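Side-chain contact in glycoside Hydrolase (Bacteroides plebeius, PDB 5T3B), which probably hydrolyses glycosidic bonds in polysaccharides, as a family 50 glycoside hydrolase from a subfamily enriched in human gut Bacteroidetes: residues P29-P34 with E57-I62. Numbering follows the deposited sequence.
Sequences PAETYP and EAKTRI. With EDO (1,2-ethanediol), chain P.
The guanidinium of R61 lies flat on the ring of Y33, the two planes within 2° of parallel and R61 CZ 3.5 Å from the centroid of the Y33 ring. R61 NE sits above Y33 CD1 and CE1, R61 NH1 above Y33 CG and CD2, and R61 NH2 comes within 3.5 Å of Y33 CE2, making this a cation-pi stack centred on the ring. R61 starts with CG anti to its own N (chi1 -179°), then bends at chi3 (66°), which lays the charged end down over the aromatic face. P34 CD covers the ring's opposite face toward its rim, and Y40 of strand 39-48 meets Y33 edge-to-face. E428 forms a salt bridge with R61 NH2, a second partner that probably helps set how the guanidinium is turned within its plane. With an alanine at Y33, R61 would be likely to lose its cation-pi partner, and a gap would probably open between the guanidinium and P34.

Nearer the surface, E31 and K59 reach for each other from opposite directions, both extended beyond CG. The carboxylate takes the ammonium in its fork: K59 NZ donates to E31 OE1 at 3.0 Å and to E31 OE2 at 3.1 Å, each oxygen using its syn lone pair. An ethanediol, probably from the crystallisation liquor, settles beside P34 CG and gives a weak hydrogen bond from O2 to K59 O (3.1 Å).

Strands 31-32, 39-48 and 56-60 form a three-stranded antiparallel meander with 39-48 in the middle; the salt bridge joins its outer strands, and the stack the loop residues just after each.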
loop_
_atom_site.group_PDB
_atom_site.type_symbol
_atom_site.label_atom_id
_atom_site.label_comp_id
_atom_site.label_asym_id
_atom_site.label_seq_id
_atom_site.Cartn_x
_atom_site.Cartn_y
_atom_site.Cartn_z
ATOM N N PRO A 29 -31.227 9.246 -8.057
ATOM C CA PRO A 29 -31.705 8.009 -8.681
ATOM C C PRO A 29 -30.621 6.992 -8.965
ATOM O O PRO A 29 -29.455 7.327 -9.178
ATOM C CB PRO A 29 -32.368 8.488 -9.975
ATOM C CG PRO A 29 -32.495 9.998 -9.870
ATOM C CD PRO A 29 -31.442 10.449 -8.893
ATOM N N ALA A 30 -31.012 5.734 -8.863
ATOM C CA ALA A 30 -30.090 4.673 -9.149
ATOM C C ALA A 30 -29.490 4.803 -10.525
ATOM O O ALA A 30 -30.194 5.075 -11.499
ATOM C CB ALA A 30 -30.769 3.310 -8.998
ATOM N N GLU A 31 -28.164 4.561 -10.589
ATOM C CA GLU A 31 -27.435 4.527 -11.839
ATOM C C GLU A 31 -26.333 3.440 -11.748
ATOM O O GLU A 31 -25.997 2.995 -10.664
ATOM C CB GLU A 31 -26.881 5.874 -12.218
ATOM C CG GLU A 31 -25.853 6.404 -11.282
ATOM C CD GLU A 31 -25.337 7.810 -11.656
ATOM O OE1 GLU A 31 -25.996 8.831 -11.398
ATOM O OE2 GLU A 31 -24.299 7.913 -12.296
ATOM N N THR A 32 -25.804 3.035 -12.881
ATOM C CA THR A 32 -24.777 2.020 -12.928
ATOM C C THR A 32 -23.413 2.672 -12.602
ATOM O O THR A 32 -23.039 3.679 -13.164
ATOM C CB THR A 32 -24.711 1.360 -14.315
ATOM O OG1 THR A 32 -26.010 0.812 -14.549
ATOM C CG2 THR A 32 -23.677 0.285 -14.291
ATOM N N TYR A 33 -22.718 2.081 -11.633
ATOM C CA TYR A 33 -21.387 2.632 -11.282
ATOM C C TYR A 33 -20.446 2.400 -12.497
ATOM O O TYR A 33 -20.486 1.331 -13.121
ATOM C CB TYR A 33 -20.928 1.965 -10.008
ATOM C CG TYR A 33 -19.611 2.544 -9.514
ATOM C CD1 TYR A 33 -19.587 3.684 -8.725
ATOM C CD2 TYR A 33 -18.394 1.944 -9.810
ATOM C CE1 TYR A 33 -18.392 4.198 -8.253
ATOM C CE2 TYR A 33 -17.196 2.470 -9.349
ATOM C CZ TYR A 33 -17.202 3.599 -8.568
ATOM O OH TYR A 33 -16.008 4.135 -8.046
ATOM N N PRO A 34 -19.569 3.375 -12.810
ATOM C CA PRO A 34 -18.718 3.201 -14.020
ATOM C C PRO A 34 -17.885 1.904 -13.960
ATOM O O PRO A 34 -17.291 1.566 -12.927
ATOM C CB PRO A 34 -17.826 4.428 -14.001
ATOM C CG PRO A 34 -18.634 5.447 -13.312
ATOM C CD PRO A 34 -19.353 4.699 -12.235
ATOM N N GLU A 57 -17.795 19.283 -6.230
ATOM C CA GLU A 57 -18.785 18.281 -5.885
ATOM C C GLU A 57 -18.534 17.004 -6.637
ATOM O O GLU A 57 -18.516 16.990 -7.856
ATOM C CB GLU A 57 -20.171 18.793 -6.270
ATOM C CG GLU A 57 -20.607 20.004 -5.432
ATOM C CD GLU A 57 -21.993 20.517 -5.685
ATOM O OE1 GLU A 57 -22.572 20.189 -6.709
ATOM O OE2 GLU A 57 -22.483 21.271 -4.842
ATOM N N ALA A 58 -18.344 15.907 -5.914
ATOM C CA ALA A 58 -18.019 14.615 -6.439
ATOM C C ALA A 58 -19.113 13.588 -6.178
ATOM O O ALA A 58 -19.505 13.377 -5.025
ATOM C CB ALA A 58 -16.705 14.104 -5.848
ATOM N N LYS A 59 -19.555 12.953 -7.257
ATOM C CA LYS A 59 -20.461 11.823 -7.112
ATOM C C LYS A 59 -19.774 10.719 -6.379
ATOM O O LYS A 59 -18.632 10.319 -6.705
ATOM C CB LYS A 59 -20.994 11.334 -8.442
ATOM C CG LYS A 59 -22.164 12.059 -9.017
ATOM C CD LYS A 59 -22.681 11.192 -10.210
ATOM C CE LYS A 59 -23.910 11.737 -10.741
ATOM N NZ LYS A 59 -24.063 10.992 -12.003
ATOM N N THR A 60 -20.429 10.179 -5.374
ATOM C CA THR A 60 -19.796 9.212 -4.465
ATOM C C THR A 60 -20.754 8.054 -4.190
ATOM O O THR A 60 -21.971 8.249 -4.016
ATOM C CB THR A 60 -19.423 9.983 -3.173
ATOM O OG1 THR A 60 -18.575 11.065 -3.507
ATOM C CG2 THR A 60 -18.740 9.203 -2.167
ATOM N N ARG A 61 -20.167 6.874 -4.058
ATOM C CA ARG A 61 -20.828 5.622 -3.774
ATOM C C ARG A 61 -20.541 5.262 -2.337
ATOM O O ARG A 61 -19.380 4.995 -1.986
ATOM C CB ARG A 61 -20.344 4.515 -4.736
ATOM C CG ARG A 61 -21.036 3.184 -4.480
ATOM C CD ARG A 61 -20.775 2.192 -5.600
ATOM N NE ARG A 61 -19.365 1.803 -5.682
ATOM C CZ ARG A 61 -18.896 0.796 -6.407
ATOM N NH1 ARG A 61 -19.725 -0.044 -7.016
ATOM N NH2 ARG A 61 -17.599 0.604 -6.458
ATOM N N ILE A 62 -21.588 5.140 -1.509
ATOM C CA ILE A 62 -21.423 4.696 -0.161
ATOM C C ILE A 62 -22.216 3.385 0.099
ATOM O O ILE A 62 -23.180 3.070 -0.605
ATOM C CB ILE A 62 -21.771 5.772 0.903
ATOM C CG1 ILE A 62 -23.227 6.222 0.833
ATOM C CG2 ILE A 62 -20.853 6.966 0.784
ATOM C CD1 ILE A 62 -23.669 7.049 2.042
HETATM C C1 EDO P . -17.904 7.533 -10.367
HETATM O O1 EDO P . -16.579 6.968 -10.266
HETATM C C2 EDO P . -18.213 8.276 -9.094
HETATM O O2 EDO P . -19.217 7.699 -8.166
#